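Local structure of F-BAR domain only protein 1 (5JP2) at residues S69-N74 against T99-F104. The protein may act in an early step of clathrin-mediated endocytosis, its mu homology domain binding an Eps15 peptide. Residues are numbered along the deposited sequence; the frame is centred on the assembly and turned at random. Where two conformers were deposited one is given.
Sequences SFRLVN and TKDFWF
F70 with F102 and L72 with K100 are hydrogen-bonded pairs of two antiparallel strands. F70 N donates to F102 O and F102 N to F70 O, both at 3.0 Å. L72 N reaches K100 O at 2.8 Å, and K100 N bonds L72 O. F102 O also accepts S69 OG at 3.3 Å, from above its carbonyl plane. This hydroxyl lies over the W103 ring.

R71 NH1 makes a salt bridge to D101 OD1, 3.1 Å apart. R71 CG anti to the backbone N (chi1 -168°) and a bend at chi3 (-60°) bring the guanidinium alongside D101. The guanidinium and carboxylate planes are 86° apart, and D101 OD2 sits over one guanidinium face, toward its rim. T99 CG2 touches the guanidinium edge. D101 OD1 also accepts a hydrogen bond from Q94 NE2. A leucine in place of R71 would probably leave D101 without its cationic mate across the strand pair.

F102 CB makes a CH-pi contact over the F70 ring, 4.0 Å from its centroid. F102 CE2 meets L72 CD1, and F104 CE2 meets F70 CE2.

In the small antiparallel sheet of the mu homology domain, strands 88-90 and 258-261 flank this pair; F70, L72 and F104 pack on strand 125-137 of the large sheet.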
# COMPACT_ATOMS: atom_id res chain seq x y z
N SER B 69 1.37 17.05 17.69
CA SER B 69 1.44 17.71 16.40
C SER B 69 2.30 16.89 15.45
O SER B 69 3.30 16.31 15.87
CB SER B 69 2.01 19.10 16.54
OG SER B 69 2.15 19.70 15.26
N PHE B 70 1.92 16.82 14.18
CA PHE B 70 2.72 16.06 13.22
C PHE B 70 2.75 16.75 11.86
O PHE B 70 2.02 17.70 11.59
CB PHE B 70 2.23 14.62 13.08
CG PHE B 70 0.88 14.47 12.46
CD1 PHE B 70 0.74 14.39 11.09
CD2 PHE B 70 -0.24 14.35 13.25
CE1 PHE B 70 -0.48 14.22 10.51
CE2 PHE B 70 -1.47 14.18 12.67
CZ PHE B 70 -1.59 14.11 11.29
N ARG B 71 3.64 16.25 11.00
CA ARG B 71 3.92 16.83 9.70
C ARG B 71 3.91 15.74 8.63
O ARG B 71 4.47 14.66 8.83
CB ARG B 71 5.29 17.49 9.73
CG ARG B 71 5.62 18.37 8.58
CD ARG B 71 7.10 18.71 8.57
NE ARG B 71 7.53 19.40 9.78
CZ ARG B 71 7.35 20.70 10.01
NH1 ARG B 71 6.73 21.46 9.11
NH2 ARG B 71 7.77 21.22 11.14
N LEU B 72 3.30 16.02 7.48
CA LEU B 72 3.47 15.18 6.30
C LEU B 72 4.56 15.75 5.41
O LEU B 72 4.59 16.94 5.14
CB LEU B 72 2.18 15.06 5.51
CG LEU B 72 0.91 14.69 6.26
CD1 LEU B 72 -0.24 14.78 5.30
CD2 LEU B 72 1.02 13.31 6.83
N VAL B 73 5.43 14.87 4.91
CA VAL B 73 6.58 15.30 4.13
C VAL B 73 6.65 14.50 2.84
O VAL B 73 6.10 13.40 2.74
CB VAL B 73 7.90 15.15 4.90
CG1 VAL B 73 7.89 16.02 6.14
CG2 VAL B 73 8.10 13.72 5.29
N ASN B 74 7.35 15.06 1.86
CA ASN B 74 7.50 14.48 0.52
C ASN B 74 6.13 14.17 -0.08
O ASN B 74 5.90 13.09 -0.62
CB ASN B 74 8.38 13.24 0.55
CG ASN B 74 8.80 12.80 -0.84
OD1 ASN B 74 8.85 13.60 -1.77
ND2 ASN B 74 9.08 11.51 -0.99
N THR B 99 5.18 19.95 2.22
CA THR B 99 5.02 19.71 3.65
C THR B 99 3.67 20.25 4.11
O THR B 99 3.22 21.28 3.61
CB THR B 99 6.16 20.38 4.40
OG1 THR B 99 7.34 19.59 4.26
CG2 THR B 99 5.84 20.57 5.86
N LYS B 100 3.04 19.57 5.07
CA LYS B 100 1.83 20.11 5.68
C LYS B 100 1.72 19.67 7.13
O LYS B 100 1.98 18.51 7.46
CB LYS B 100 0.56 19.69 4.93
CG LYS B 100 -0.56 20.68 5.18
CD LYS B 100 -1.92 20.20 4.74
CE LYS B 100 -2.90 21.35 4.79
NZ LYS B 100 -2.60 22.26 5.94
N ASP B 101 1.24 20.58 7.97
CA ASP B 101 1.18 20.39 9.41
C ASP B 101 -0.25 20.15 9.88
O ASP B 101 -1.21 20.69 9.32
CB ASP B 101 1.73 21.59 10.17
CG ASP B 101 3.22 21.72 10.05
OD1 ASP B 101 3.71 21.95 8.93
OD2 ASP B 101 3.90 21.57 11.07
N PHE B 102 -0.37 19.34 10.92
CA PHE B 102 -1.63 19.05 11.56
C PHE B 102 -1.45 19.04 13.07
O PHE B 102 -0.42 18.61 13.58
CB PHE B 102 -2.17 17.71 11.10
CG PHE B 102 -2.51 17.68 9.65
CD1 PHE B 102 -3.76 18.07 9.22
CD2 PHE B 102 -1.59 17.26 8.71
CE1 PHE B 102 -4.07 18.04 7.88
CE2 PHE B 102 -1.90 17.22 7.38
CZ PHE B 102 -3.14 17.62 6.97
N TRP B 103 -2.46 19.52 13.78
CA TRP B 103 -2.49 19.49 15.24
C TRP B 103 -3.70 18.71 15.69
O TRP B 103 -4.77 18.82 15.10
CB TRP B 103 -2.52 20.89 15.84
CG TRP B 103 -1.39 21.74 15.41
CD1 TRP B 103 -0.27 22.03 16.11
CD2 TRP B 103 -1.26 22.40 14.15
NE1 TRP B 103 0.57 22.83 15.38
CE2 TRP B 103 -0.02 23.07 14.17
CE3 TRP B 103 -2.06 22.49 13.01
CZ2 TRP B 103 0.43 23.83 13.09
CZ3 TRP B 103 -1.61 23.24 11.95
CH2 TRP B 103 -0.37 23.90 11.99
N PHE B 104 -3.55 17.95 16.76
CA PHE B 104 -4.69 17.26 17.33
C PHE B 104 -5.53 18.20 18.18
O PHE B 104 -5.02 19.13 18.81
CB PHE B 104 -4.23 16.10 18.20
CG PHE B 104 -4.06 14.83 17.47
CD1 PHE B 104 -5.11 13.97 17.30
CD2 PHE B 104 -2.84 14.49 16.95
CE1 PHE B 104 -4.94 12.80 16.63
CE2 PHE B 104 -2.68 13.33 16.27
CZ PHE B 104 -3.73 12.48 16.12